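Local coordinates for mitogen-activated protein kinase, putative (Map kinase-like protein) (Leishmania major, PDB 3PG1) that probably transfers phosphate from ATP to serine or threonine residues of other proteins, as a MAP kinase-like member of the eukaryotic protein kinase family, at residues G221-M224 with A225-N229; Q134-Q137 with Y138-H142; D69-L72 with C73-L77; A15-H18 with A19-S22. One frame throughout, in Å; residues are numbered along the deposited sequence.

Each of the four contacts lies within a single unbroken run of chain, so none closes more than a turn of backbone; they follow in series and neither nest nor cross. From the N terminus, contact 4 ends helix 7-19 beside the five-stranded sheet of the N-lobe. Contact 3 then starts helix 70-85, its centre about 25 Å from that of contact 4. In the C-lobe, contact 2 lies early in helix 133-152 and contact 1 finishes helix 214-229. These last two pack directly, with centres about 11 Å apart, joining the two helices through methionine and aromatic side chains, whereas contact 3 lies on the other side of the chain's centre, its centre about 36 Å from that of contact 1.

Contact 1 (G221-M224 with A225-N229); sequences GCVM and AEMFN
With CG of M224 turned anti to its own nitrogen (chi1 -173°) and CG of F228 turned instead anti to the carbonyl carbon (chi1 -80°), the two side chains come to lie alongside each other, pointing the same way, one helical turn apart. M224 is fully stretched, which carries its methyl to the rim of the phenyl ring: CE of M224 sits in the ring plane of F228, 3.9 Å from CE2. The same ring leans back on the helix, CD2 of F228 reaching to 3.4 Å from O of M224. That carbonyl also receives two weak backbone bonds, from N of M227 and N of F228, while N of M227 makes its better bond to O of V223 at 3.0 Å. M227 N thus divides its bond between two carbonyls near the C-terminal end of helix 214-229, known in protein kinases as αF. A turn earlier the bonding is regular, A225 N meeting G221 O at 3.1 Å and nearly straight.

On another side of the helix, a water donates both to O of C222 and, at 2.9 Å, to OE1 of E226. The stretched E226 chain also places OE1 in a hydrogen bond with the hydroxyl of Y199. M224 continues into A293, I297 and M300 of helix 291-300, and M227 rests on I124 and on F139 and M140 of helix 133-152. Thus the thioether and aromatic groups fill apolar surroundings, whereas the buried carboxylate oxygen of E226, held by the water and a tyrosine hydroxyl, is probably stabilised as a charged acceptor.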
ATOM      1  N   GLY A 221       0.256  -2.441  12.918  1.00 22.19           N
ATOM      2  CA  GLY A 221      -0.235  -2.592  14.289  1.00 22.49           C
ATOM      3  C   GLY A 221      -1.687  -2.133  14.389  1.00 26.12           C
ATOM      4  O   GLY A 221      -2.487  -2.771  15.067  1.00 23.69           O
ATOM      5  N   CYS A 222      -2.036  -1.034  13.690  1.00 23.29           N
ATOM      6  CA  CYS A 222      -3.418  -0.527  13.639  1.00 25.12           C
ATOM      7  C   CYS A 222      -4.301  -1.578  12.974  1.00 29.20           C
ATOM      8  O   CYS A 222      -5.378  -1.850  13.462  1.00 27.32           O
ATOM      9  CB  CYS A 222      -3.483   0.796  12.879  1.00 24.91           C
ATOM     10  SG  CYS A 222      -2.769   2.188  13.794  1.00 26.82           S
ATOM     11  N   VAL A 223      -3.828  -2.168  11.866  1.00 28.68           N
ATOM     12  CA  VAL A 223      -4.581  -3.209  11.141  1.00 28.79           C
ATOM     13  C   VAL A 223      -4.790  -4.437  12.029  1.00 31.55           C
ATOM     14  O   VAL A 223      -5.911  -4.933  12.125  1.00 30.38           O
ATOM     15  CB  VAL A 223      -3.923  -3.555   9.778  1.00 31.52           C
ATOM     16  CG1 VAL A 223      -4.544  -4.833   9.155  1.00 30.68           C
ATOM     17  CG2 VAL A 223      -4.045  -2.372   8.813  1.00 31.24           C
ATOM     18  N   MET A 224      -3.733  -4.858  12.746  1.00 28.32           N
ATOM     19  CA  MET A 224      -3.795  -6.022  13.648  1.00 25.97           C
ATOM     20  C   MET A 224      -4.890  -5.811  14.724  1.00 30.31           C
ATOM     21  O   MET A 224      -5.766  -6.654  14.857  1.00 28.36           O
ATOM     22  CB  MET A 224      -2.434  -6.258  14.306  1.00 26.05           C
ATOM     23  CG  MET A 224      -2.410  -7.536  15.113  1.00 26.97           C
ATOM     24  SD  MET A 224      -0.757  -8.095  15.499  1.00 27.97           S
ATOM     25  CE  MET A 224      -1.167  -9.389  16.731  1.00 25.30           C
ATOM     26  N   ALA A 225      -4.839  -4.693  15.469  1.00 28.85           N
ATOM     27  CA  ALA A 225      -5.859  -4.364  16.507  1.00 31.05           C
ATOM     28  C   ALA A 225      -7.273  -4.308  15.910  1.00 32.51           C
ATOM     29  O   ALA A 225      -8.251  -4.784  16.514  1.00 32.97           O
ATOM     30  CB  ALA A 225      -5.515  -3.026  17.171  1.00 30.99           C
ATOM     31  N   GLU A 226      -7.373  -3.803  14.686  1.00 28.89           N
ATOM     32  CA  GLU A 226      -8.653  -3.673  14.016  1.00 31.32           C
ATOM     33  C   GLU A 226      -9.256  -5.029  13.672  1.00 36.19           C
ATOM     34  O   GLU A 226     -10.473  -5.169  13.699  1.00 35.83           O
ATOM     35  CB  GLU A 226      -8.527  -2.814  12.760  1.00 32.44           C
ATOM     36  CG  GLU A 226      -9.885  -2.455  12.141  1.00 36.12           C
ATOM     37  CD  GLU A 226      -9.807  -1.439  11.019  1.00 43.91           C
ATOM     38  OE1 GLU A 226      -8.813  -0.678  10.938  1.00 36.92           O
ATOM     39  OE2 GLU A 226     -10.733  -1.433  10.187  1.00 37.74           O
ATOM     40  N   MET A 227      -8.420  -6.027  13.353  1.00 31.11           N
ATOM     41  CA  MET A 227      -8.971  -7.346  13.032  1.00 31.73           C
ATOM     42  C   MET A 227      -9.537  -7.992  14.291  1.00 36.63           C
ATOM     43  O   MET A 227     -10.471  -8.777  14.192  1.00 38.02           O
ATOM     44  CB  MET A 227      -7.893  -8.253  12.397  1.00 32.47           C
ATOM     45  CG  MET A 227      -7.698  -7.989  10.915  1.00 35.08           C
ATOM     46  SD  MET A 227      -6.668  -9.223  10.082  1.00 37.16           S
ATOM     47  CE  MET A 227      -5.129  -8.722  10.635  1.00 30.54           C
ATOM     48  N   PHE A 228      -8.937  -7.715  15.465  1.00 32.56           N
ATOM     49  CA  PHE A 228      -9.460  -8.262  16.725  1.00 32.75           C
ATOM     50  C   PHE A 228     -10.760  -7.530  17.104  1.00 39.46           C
ATOM     51  O   PHE A 228     -11.768  -8.165  17.440  1.00 37.70           O
ATOM     52  CB  PHE A 228      -8.456  -8.087  17.875  1.00 32.50           C
ATOM     53  CG  PHE A 228      -7.338  -9.098  17.913  1.00 32.31           C
ATOM     54  CD1 PHE A 228      -7.551 -10.375  18.429  1.00 33.52           C
ATOM     55  CD2 PHE A 228      -6.062  -8.769  17.439  1.00 29.90           C
ATOM     56  CE1 PHE A 228      -6.527 -11.329  18.421  1.00 33.12           C
ATOM     57  CE2 PHE A 228      -5.028  -9.711  17.455  1.00 31.03           C
ATOM     58  CZ  PHE A 228      -5.261 -10.981  17.969  1.00 30.71           C
ATOM     59  N   ASN A 229     -10.705  -6.187  17.072  1.00 38.10           N
ATOM     60  CA  ASN A 229     -11.803  -5.304  17.468  1.00 38.09           C
ATOM     61  C   ASN A 229     -12.941  -5.179  16.479  1.00 42.87           C
ATOM     62  O   ASN A 229     -14.056  -4.847  16.900  1.00 42.64           O
ATOM     63  CB  ASN A 229     -11.263  -3.925  17.875  1.00 37.78           C
ATOM     64  CG  ASN A 229     -10.412  -3.966  19.128  1.00 47.79           C
ATOM     65  OD1 ASN A 229     -10.285  -5.002  19.768  1.00 36.54           O
ATOM     66  ND2 ASN A 229      -9.751  -2.861  19.477  1.00 38.48           N
TER
HETATM   67  O   HOH W   1      -7.162   0.393  13.042  1.00 30.72           O

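Contact 2 (Q134-Q137 with Y138-H142); sequences QHIQ and YFMYH
A ring laid over a backbone carbonyl one turn back marks this local helical contact, in which H135 and F139 meet near the start of helix 133-152, a helix of the C-lobe with one side buried. O of H135 lies over one face of the F139 ring, 3.3 Å from CG, and the same oxygen accepts the almost linear bond from N of F139 at 2.9 Å. F139 carries its ring beside the backbone nitrogen (chi1 -69°), which folds it back across the preceding turn until CE2 comes to 4.1 Å from CB of H135.

I136 and M140 run side by side in the same direction. The CG2 branch of I136 touches CG of M140 at 4.0 Å, and that CG also presses on O of I136 at 3.2 Å; the methionine chain is bent at both chi2 and chi3. Farther round the helix, CD2 of H142 stands 3.7 Å above the plane of the Y138 ring, over its centre, and ND1 of H142 is bonded to N90.

The hydroxyl of Y141 is hydrogen-bonded to D328 and to the backbone N of D325, and its ring meets that of F320. F139 is also covered by I173 of strand 173-175, and I136 by Y319. With its apolar residues turned toward helix 214-229, this is the αE helix of the protein kinase fold, packed against αF in the helical C-lobe.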
ATOM      1  N   GLN A 134      -6.724 -17.505  14.708  1.00 38.05           N
ATOM      2  CA  GLN A 134      -5.877 -18.232  13.739  1.00 37.15           C
ATOM      3  C   GLN A 134      -5.816 -17.458  12.410  1.00 39.75           C
ATOM      4  O   GLN A 134      -4.751 -17.381  11.804  1.00 37.62           O
ATOM      5  CB  GLN A 134      -6.373 -19.686  13.505  1.00 39.17           C
ATOM      6  CG  GLN A 134      -6.166 -20.611  14.714  1.00 58.81           C
ATOM      7  CD  GLN A 134      -7.136 -20.419  15.890  1.00 78.68           C
ATOM      8  OE1 GLN A 134      -8.176 -19.733  15.809  1.00 63.67           O
ATOM      9  NE2 GLN A 134      -6.804 -21.034  17.023  1.00 75.85           N
ATOM     10  N   HIS A 135      -6.950 -16.872  11.978  1.00 38.05           N
ATOM     11  CA  HIS A 135      -7.009 -16.095  10.735  1.00 38.57           C
ATOM     12  C   HIS A 135      -6.155 -14.854  10.901  1.00 36.75           C
ATOM     13  O   HIS A 135      -5.427 -14.480   9.977  1.00 35.74           O
ATOM     14  CB  HIS A 135      -8.453 -15.656  10.398  1.00 41.53           C
ATOM     15  CG  HIS A 135      -9.353 -16.742   9.919  1.00 48.81           C
ATOM     16  ND1 HIS A 135     -10.656 -16.863  10.400  1.00 53.41           N
ATOM     17  CD2 HIS A 135      -9.118 -17.737   9.035  1.00 52.07           C
ATOM     18  CE1 HIS A 135     -11.168 -17.909   9.784  1.00 54.46           C
ATOM     19  NE2 HIS A 135     -10.280 -18.471   8.951  1.00 54.37           N
ATOM     20  N   ILE A 136      -6.245 -14.199  12.081  1.00 33.53           N
ATOM     21  CA  ILE A 136      -5.466 -12.953  12.347  1.00 29.94           C
ATOM     22  C   ILE A 136      -3.969 -13.223  12.272  1.00 30.76           C
ATOM     23  O   ILE A 136      -3.229 -12.400  11.727  1.00 30.14           O
ATOM     24  CB  ILE A 136      -5.870 -12.238  13.674  1.00 31.37           C
ATOM     25  CG1 ILE A 136      -7.379 -11.866  13.644  1.00 31.48           C
ATOM     26  CG2 ILE A 136      -4.978 -10.957  13.947  1.00 29.65           C
ATOM     27  CD1 ILE A 136      -8.020 -11.441  14.991  1.00 34.97           C
ATOM     28  N   GLN A 137      -3.513 -14.314  12.890  1.00 26.59           N
ATOM     29  CA  GLN A 137      -2.091 -14.638  12.912  1.00 26.97           C
ATOM     30  C   GLN A 137      -1.594 -14.868  11.478  1.00 28.98           C
ATOM     31  O   GLN A 137      -0.526 -14.382  11.074  1.00 25.40           O
ATOM     32  CB  GLN A 137      -1.853 -15.872  13.808  1.00 29.60           C
ATOM     33  CG  GLN A 137      -0.364 -16.215  13.946  1.00 32.09           C
ATOM     34  CD  GLN A 137      -0.097 -17.686  14.224  1.00 38.06           C
ATOM     35  OE1 GLN A 137       0.844 -18.043  14.932  1.00 33.33           O
ATOM     36  NE2 GLN A 137      -0.916 -18.567  13.698  1.00 30.49           N
ATOM     37  N   TYR A 138      -2.388 -15.617  10.702  1.00 30.08           N
ATOM     38  CA  TYR A 138      -2.033 -15.940   9.317  1.00 29.64           C
ATOM     39  C   TYR A 138      -1.952 -14.675   8.452  1.00 31.35           C
ATOM     40  O   TYR A 138      -0.948 -14.470   7.765  1.00 29.83           O
ATOM     41  CB  TYR A 138      -3.037 -16.957   8.738  1.00 32.38           C
ATOM     42  CG  TYR A 138      -2.615 -17.446   7.376  1.00 33.97           C
ATOM     43  CD1 TYR A 138      -1.629 -18.418   7.236  1.00 35.18           C
ATOM     44  CD2 TYR A 138      -3.202 -16.938   6.217  1.00 35.84           C
ATOM     45  CE1 TYR A 138      -1.266 -18.901   5.980  1.00 37.40           C
ATOM     46  CE2 TYR A 138      -2.852 -17.422   4.958  1.00 37.25           C
ATOM     47  CZ  TYR A 138      -1.880 -18.399   4.847  1.00 41.05           C
ATOM     48  OH  TYR A 138      -1.457 -18.820   3.622  1.00 45.19           O
ATOM     49  N   PHE A 139      -3.013 -13.858   8.454  1.00 28.91           N
ATOM     50  CA  PHE A 139      -3.060 -12.599   7.697  1.00 29.52           C
ATOM     51  C   PHE A 139      -1.910 -11.688   8.067  1.00 28.63           C
ATOM     52  O   PHE A 139      -1.255 -11.133   7.185  1.00 28.74           O
ATOM     53  CB  PHE A 139      -4.408 -11.833   7.940  1.00 33.21           C
ATOM     54  CG  PHE A 139      -5.677 -12.450   7.379  1.00 38.04           C
ATOM     55  CD1 PHE A 139      -5.641 -13.277   6.262  1.00 44.51           C
ATOM     56  CD2 PHE A 139      -6.907 -12.225   7.986  1.00 41.73           C
ATOM     57  CE1 PHE A 139      -6.817 -13.866   5.765  1.00 48.07           C
ATOM     58  CE2 PHE A 139      -8.078 -12.811   7.485  1.00 45.49           C
ATOM     59  CZ  PHE A 139      -8.028 -13.616   6.376  1.00 45.38           C
ATOM     60  N   MET A 140      -1.675 -11.495   9.385  1.00 24.40           N
ATOM     61  CA  MET A 140      -0.592 -10.630   9.884  1.00 22.76           C
ATOM     62  C   MET A 140       0.778 -11.137   9.428  1.00 26.42           C
ATOM     63  O   MET A 140       1.632 -10.325   9.071  1.00 24.36           O
ATOM     64  CB  MET A 140      -0.618 -10.518  11.430  1.00 24.28           C
ATOM     65  CG  MET A 140      -1.748  -9.589  11.955  1.00 25.77           C
ATOM     66  SD  MET A 140      -1.797  -7.967  11.087  1.00 28.21           S
ATOM     67  CE  MET A 140      -0.161  -7.318  11.414  1.00 22.67           C
ATOM     68  N   TYR A 141       0.969 -12.468   9.422  1.00 22.40           N
ATOM     69  CA  TYR A 141       2.259 -13.033   9.001  1.00 23.59           C
ATOM     70  C   TYR A 141       2.531 -12.590   7.536  1.00 28.49           C
ATOM     71  O   TYR A 141       3.619 -12.129   7.231  1.00 27.67           O
ATOM     72  CB  TYR A 141       2.285 -14.590   9.172  1.00 25.24           C
ATOM     73  CG  TYR A 141       3.660 -15.202   8.920  1.00 25.91           C
ATOM     74  CD1 TYR A 141       4.741 -14.907   9.754  1.00 26.73           C
ATOM     75  CD2 TYR A 141       3.878 -16.067   7.853  1.00 27.09           C
ATOM     76  CE1 TYR A 141       6.012 -15.449   9.515  1.00 26.72           C
ATOM     77  CE2 TYR A 141       5.134 -16.657   7.637  1.00 26.78           C
ATOM     78  CZ  TYR A 141       6.206 -16.316   8.453  1.00 30.41           C
ATOM     79  OH  TYR A 141       7.462 -16.863   8.235  1.00 26.48           O
ATOM     80  N   HIS A 142       1.532 -12.731   6.662  1.00 26.54           N
ATOM     81  CA  HIS A 142       1.655 -12.387   5.244  1.00 26.42           C
ATOM     82  C   HIS A 142       1.727 -10.887   4.997  1.00 28.79           C
ATOM     83  O   HIS A 142       2.483 -10.437   4.120  1.00 27.90           O
ATOM     84  CB  HIS A 142       0.551 -13.080   4.438  1.00 28.34           C
ATOM     85  CG  HIS A 142       0.764 -14.565   4.318  1.00 32.18           C
ATOM     86  ND1 HIS A 142       1.267 -15.127   3.157  1.00 35.31           N
ATOM     87  CD2 HIS A 142       0.586 -15.545   5.233  1.00 33.48           C
ATOM     88  CE1 HIS A 142       1.362 -16.429   3.392  1.00 34.74           C
ATOM     89  NE2 HIS A 142       0.970 -16.731   4.629  1.00 34.72           N
TER

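Contact 3 (D69-L72 with C73-L77); sequences DSFL and CKRVL
The F71 ring and the guanidinium of R75 lie side by side and point the same way, their planes 48° apart. NH1 of R75 comes to 3.5 Å from CZ of F71, one helical turn along, the ring being swung there by a chi1 of 171°. This pair belongs to the first turns of helix 70-85, the αC helix of the protein kinase N-lobe, which opens with D69 as its N-cap.

Along the backbone of these turns, regular bonding begins at once. O of D69 accepts from N of C73 at 2.8 Å, and CB of C73 packs tightly on the same oxygen, 3.0 Å away. R75 N binds O of F71 at 3.0 Å, and CG2 of V76 leans on O of L72 at 3.2 Å. C73 is covered by V346, M349 and F353 of the C-terminal helix 346-360, and S70 OG is bonded to O of T344, so this end of the helix is fastened to the chain's C-terminal region. At the cap itself, L72 N points almost straight at OD2 of D69, 3.2 Å away, meeting that oxygen on its anti side and 19° out of the carboxylate plane.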
ATOM      1  N   ASP A  69       3.531  14.173 -21.715  1.00 85.86           N
ATOM      2  CA  ASP A  69       3.946  15.202 -20.757  1.00 87.08           C
ATOM      3  C   ASP A  69       4.989  14.661 -19.782  1.00 89.25           C
ATOM      4  O   ASP A  69       4.730  13.664 -19.110  1.00 86.34           O
ATOM      5  CB  ASP A  69       2.747  15.800 -19.999  1.00 88.58           C
ATOM      6  CG  ASP A  69       3.168  16.762 -18.901  1.00 96.76           C
ATOM      7  OD1 ASP A  69       3.506  17.922 -19.227  1.00101.56           O
ATOM      8  OD2 ASP A  69       3.217  16.338 -17.725  1.00 95.12           O
ATOM      9  N   SER A  70       6.138  15.359 -19.676  1.00 87.53           N
ATOM     10  CA  SER A  70       7.286  15.029 -18.822  1.00 86.72           C
ATOM     11  C   SER A  70       6.950  14.578 -17.395  1.00 88.06           C
ATOM     12  O   SER A  70       7.341  13.473 -17.008  1.00 84.59           O
ATOM     13  CB  SER A  70       8.278  16.189 -18.786  1.00 93.74           C
ATOM     14  OG  SER A  70       9.375  15.908 -17.930  1.00102.58           O
ATOM     15  N   PHE A  71       6.247  15.431 -16.620  1.00 85.62           N
ATOM     16  CA  PHE A  71       5.892  15.164 -15.226  1.00 83.30           C
ATOM     17  C   PHE A  71       4.974  13.944 -15.052  1.00 81.67           C
ATOM     18  O   PHE A  71       5.298  13.044 -14.274  1.00 78.20           O
ATOM     19  CB  PHE A  71       5.310  16.429 -14.561  1.00 87.33           C
ATOM     20  CG  PHE A  71       4.715  16.219 -13.189  1.00 87.71           C
ATOM     21  CD1 PHE A  71       5.527  16.163 -12.062  1.00 91.18           C
ATOM     22  CD2 PHE A  71       3.343  16.086 -13.020  1.00 89.32           C
ATOM     23  CE1 PHE A  71       4.977  15.958 -10.796  1.00 90.80           C
ATOM     24  CE2 PHE A  71       2.794  15.880 -11.754  1.00 91.02           C
ATOM     25  CZ  PHE A  71       3.613  15.819 -10.651  1.00 88.74           C
ATOM     26  N   LEU A  72       3.837  13.928 -15.770  1.00 77.99           N
ATOM     27  CA  LEU A  72       2.852  12.841 -15.723  1.00 75.25           C
ATOM     28  C   LEU A  72       3.442  11.518 -16.213  1.00 74.64           C
ATOM     29  O   LEU A  72       3.202  10.488 -15.579  1.00 70.99           O
ATOM     30  CB  LEU A  72       1.560  13.202 -16.487  1.00 76.40           C
ATOM     31  CG  LEU A  72       0.848  14.494 -16.044  1.00 83.14           C
ATOM     32  CD1 LEU A  72      -0.293  14.842 -16.982  1.00 84.45           C
ATOM     33  CD2 LEU A  72       0.391  14.422 -14.587  1.00 85.47           C
ATOM     34  N   CYS A  73       4.258  11.565 -17.303  1.00 71.10           N
ATOM     35  CA  CYS A  73       4.951  10.405 -17.869  1.00 69.21           C
ATOM     36  C   CYS A  73       5.865   9.786 -16.807  1.00 70.91           C
ATOM     37  O   CYS A  73       5.794   8.571 -16.584  1.00 68.96           O
ATOM     38  CB  CYS A  73       5.731  10.788 -19.122  1.00 71.28           C
ATOM     39  SG  CYS A  73       6.411   9.386 -20.040  1.00 74.29           S
ATOM     40  N   LYS A  74       6.658  10.639 -16.103  1.00 67.56           N
ATOM     41  CA  LYS A  74       7.575  10.254 -15.025  1.00 66.22           C
ATOM     42  C   LYS A  74       6.828   9.612 -13.851  1.00 68.76           C
ATOM     43  O   LYS A  74       7.307   8.617 -13.301  1.00 67.32           O
ATOM     44  CB  LYS A  74       8.402  11.466 -14.548  1.00 71.11           C
ATOM     45  CG  LYS A  74       9.579  11.110 -13.638  1.00 82.91           C
ATOM     46  CD  LYS A  74      10.770  12.046 -13.832  1.00 94.99           C
ATOM     47  CE  LYS A  74      10.733  13.310 -12.995  1.00108.64           C
ATOM     48  NZ  LYS A  74      11.091  13.059 -11.571  1.00114.61           N
ATOM     49  N   ARG A  75       5.675  10.184 -13.464  1.00 65.11           N
ATOM     50  CA  ARG A  75       4.837   9.674 -12.382  1.00 63.49           C
ATOM     51  C   ARG A  75       4.383   8.234 -12.701  1.00 64.62           C
ATOM     52  O   ARG A  75       4.512   7.352 -11.852  1.00 62.67           O
ATOM     53  CB  ARG A  75       3.627  10.600 -12.160  1.00 67.43           C
ATOM     54  CG  ARG A  75       2.551  10.019 -11.238  1.00 81.46           C
ATOM     55  CD  ARG A  75       1.313  10.897 -11.193  1.00 99.93           C
ATOM     56  NE  ARG A  75       0.840  11.090  -9.822  1.00111.92           N
ATOM     57  CZ  ARG A  75       1.314  12.008  -8.984  1.00130.31           C
ATOM     58  NH1 ARG A  75       2.286  12.830  -9.366  1.00119.91           N
ATOM     59  NH2 ARG A  75       0.826  12.106  -7.755  1.00117.92           N
ATOM     60  N   VAL A  76       3.868   8.008 -13.926  1.00 60.76           N
ATOM     61  CA  VAL A  76       3.398   6.685 -14.368  1.00 59.06           C
ATOM     62  C   VAL A  76       4.569   5.685 -14.526  1.00 58.69           C
ATOM     63  O   VAL A  76       4.426   4.522 -14.144  1.00 55.92           O
ATOM     64  CB  VAL A  76       2.453   6.748 -15.611  1.00 63.99           C
ATOM     65  CG1 VAL A  76       1.777   5.401 -15.846  1.00 62.36           C
ATOM     66  CG2 VAL A  76       1.384   7.818 -15.425  1.00 64.71           C
ATOM     67  N   LEU A  77       5.735   6.156 -15.044  1.00 54.88           N
ATOM     68  CA  LEU A  77       6.929   5.325 -15.207  1.00 53.91           C
ATOM     69  C   LEU A  77       7.400   4.805 -13.843  1.00 56.61           C
ATOM     70  O   LEU A  77       7.733   3.624 -13.725  1.00 55.38           O
ATOM     71  CB  LEU A  77       8.067   6.084 -15.923  1.00 55.71           C
ATOM     72  CG  LEU A  77       9.336   5.265 -16.206  1.00 59.89           C
ATOM     73  CD1 LEU A  77       9.040   4.036 -17.061  1.00 59.40           C
ATOM     74  CD2 LEU A  77      10.426   6.120 -16.811  1.00 62.91           C
TER

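Contact 4 (A15-H18 with A19-S22); sequences AELH and AMQS
N of S22 reaches back to O of L17 at 3.1 Å, nearly in line with the C=O bond, where regular helical bonding gives out. A turn earlier the pattern is still helical, with A19 N on A15 O at 3.0 Å and M20 N on E16 O at 3.2 Å; M20 N adds only a weak bond to O of L17. Then the chain leaves the helical conformation at Q21, whose phi is +61°. N of Q21 turns to O of H18 at 3.0 Å, approaching from above the carbonyl plane, 63° out of it, rather than along a lone pair.

The bond from S22 N to L17 O, together with that from Q21 N to H18 O, wrapped round a residue of positive phi, makes a Schellman motif, the classic way to finish a helix, here helix 7-19 on the outer side of the N-lobe.

S22 folds back over L17: its OG is 3.5 Å from CB of L17 and its CB 3.8 Å from the CD2 branch. That hydroxyl also accepts a bond from N of Y24, just before strand 25-33. M20 lies back along the helix with CG 3.3 Å from O of E16. Both L17 and M20 rest on F98 of the edge strand 96-100, while the carboxylate of E16 extends to the sheet, forming a salt bridge with R53 and a hydrogen bond with the hydroxyl of Y110.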
ATOM      1  N   ALA A  15     -11.978  -2.524 -28.449  1.00 72.45           N
ATOM      2  CA  ALA A  15     -11.475  -2.268 -29.810  1.00 72.20           C
ATOM      3  C   ALA A  15      -9.938  -2.294 -29.860  1.00 71.18           C
ATOM      4  O   ALA A  15      -9.373  -2.999 -30.696  1.00 69.06           O
ATOM      5  CB  ALA A  15     -12.002  -0.936 -30.322  1.00 73.59           C
ATOM      6  N   GLU A  16      -9.268  -1.567 -28.931  1.00 64.56           N
ATOM      7  CA  GLU A  16      -7.802  -1.525 -28.887  1.00 62.87           C
ATOM      8  C   GLU A  16      -7.184  -2.901 -28.649  1.00 66.07           C
ATOM      9  O   GLU A  16      -6.225  -3.259 -29.338  1.00 66.24           O
ATOM     10  CB  GLU A  16      -7.309  -0.499 -27.861  1.00 61.92           C
ATOM     11  CG  GLU A  16      -7.498   0.933 -28.334  1.00 70.39           C
ATOM     12  CD  GLU A  16      -7.659   1.973 -27.239  1.00 84.77           C
ATOM     13  OE1 GLU A  16      -7.291   1.697 -26.072  1.00 63.18           O
ATOM     14  OE2 GLU A  16      -8.142   3.082 -27.558  1.00 77.47           O
ATOM     15  N   LEU A  17      -7.746  -3.680 -27.695  1.00 61.70           N
ATOM     16  CA  LEU A  17      -7.265  -5.037 -27.395  1.00 60.75           C
ATOM     17  C   LEU A  17      -7.509  -5.991 -28.578  1.00 67.45           C
ATOM     18  O   LEU A  17      -6.712  -6.905 -28.795  1.00 68.08           O
ATOM     19  CB  LEU A  17      -7.879  -5.589 -26.098  1.00 59.06           C
ATOM     20  CG  LEU A  17      -7.426  -4.924 -24.769  1.00 60.58           C
ATOM     21  CD1 LEU A  17      -8.080  -5.595 -23.585  1.00 61.92           C
ATOM     22  CD2 LEU A  17      -5.912  -4.984 -24.590  1.00 58.41           C
ATOM     23  N   HIS A  18      -8.580  -5.757 -29.351  1.00 66.18           N
ATOM     24  CA  HIS A  18      -8.916  -6.552 -30.543  1.00 69.19           C
ATOM     25  C   HIS A  18      -7.887  -6.325 -31.651  1.00 75.38           C
ATOM     26  O   HIS A  18      -7.339  -7.296 -32.174  1.00 76.03           O
ATOM     27  CB  HIS A  18     -10.355  -6.270 -31.025  1.00 71.46           C
ATOM     28  CG  HIS A  18     -11.402  -7.065 -30.299  1.00 75.71           C
ATOM     29  ND1 HIS A  18     -11.063  -8.097 -29.423  1.00 76.51           N
ATOM     30  CD2 HIS A  18     -12.751  -6.998 -30.385  1.00 79.69           C
ATOM     31  CE1 HIS A  18     -12.210  -8.592 -28.988  1.00 77.44           C
ATOM     32  NE2 HIS A  18     -13.253  -7.967 -29.538  1.00 79.71           N
ATOM     33  N   ALA A  19      -7.558  -5.042 -31.927  1.00 72.79           N
ATOM     34  CA  ALA A  19      -6.540  -4.597 -32.887  1.00 73.83           C
ATOM     35  C   ALA A  19      -5.163  -5.218 -32.555  1.00 79.38           C
ATOM     36  O   ALA A  19      -4.371  -5.486 -33.456  1.00 80.58           O
ATOM     37  CB  ALA A  19      -6.444  -3.074 -32.864  1.00 73.47           C
ATOM     38  N   MET A  20      -4.907  -5.459 -31.254  1.00 75.35           N
ATOM     39  CA  MET A  20      -3.673  -6.030 -30.712  1.00 75.30           C
ATOM     40  C   MET A  20      -3.623  -7.570 -30.711  1.00 80.45           C
ATOM     41  O   MET A  20      -2.552  -8.128 -30.442  1.00 80.32           O
ATOM     42  CB  MET A  20      -3.476  -5.538 -29.272  1.00 75.29           C
ATOM     43  CG  MET A  20      -3.004  -4.113 -29.174  1.00 78.98           C
ATOM     44  SD  MET A  20      -2.726  -3.616 -27.446  1.00 80.57           S
ATOM     45  CE  MET A  20      -2.045  -2.025 -27.719  1.00 77.50           C
ATOM     46  N   GLN A  21      -4.773  -8.257 -30.955  1.00 77.22           N
ATOM     47  CA  GLN A  21      -4.910  -9.731 -30.881  1.00 77.53           C
ATOM     48  C   GLN A  21      -4.587 -10.227 -29.434  1.00 78.45           C
ATOM     49  O   GLN A  21      -4.082 -11.338 -29.239  1.00 78.59           O
ATOM     50  CB  GLN A  21      -4.095 -10.474 -31.974  1.00 80.80           C
ATOM     51  CG  GLN A  21      -4.403 -10.023 -33.406  1.00 92.32           C
ATOM     52  CD  GLN A  21      -4.210 -11.084 -34.472  1.00115.89           C
ATOM     53  OE1 GLN A  21      -4.897 -12.111 -34.496  1.00114.94           O
ATOM     54  NE2 GLN A  21      -3.353 -10.811 -35.450  1.00105.24           N
ATOM     55  N   SER A  22      -4.891  -9.367 -28.427  1.00 71.75           N
ATOM     56  CA  SER A  22      -4.673  -9.607 -26.995  1.00 69.13           C
ATOM     57  C   SER A  22      -5.400 -10.867 -26.491  1.00 74.65           C
ATOM     58  O   SER A  22      -6.467 -11.217 -27.030  1.00 75.57           O
ATOM     59  CB  SER A  22      -5.079  -8.384 -26.174  1.00 69.25           C
ATOM     60  OG  SER A  22      -6.277  -8.583 -25.439  1.00 72.85           O
TER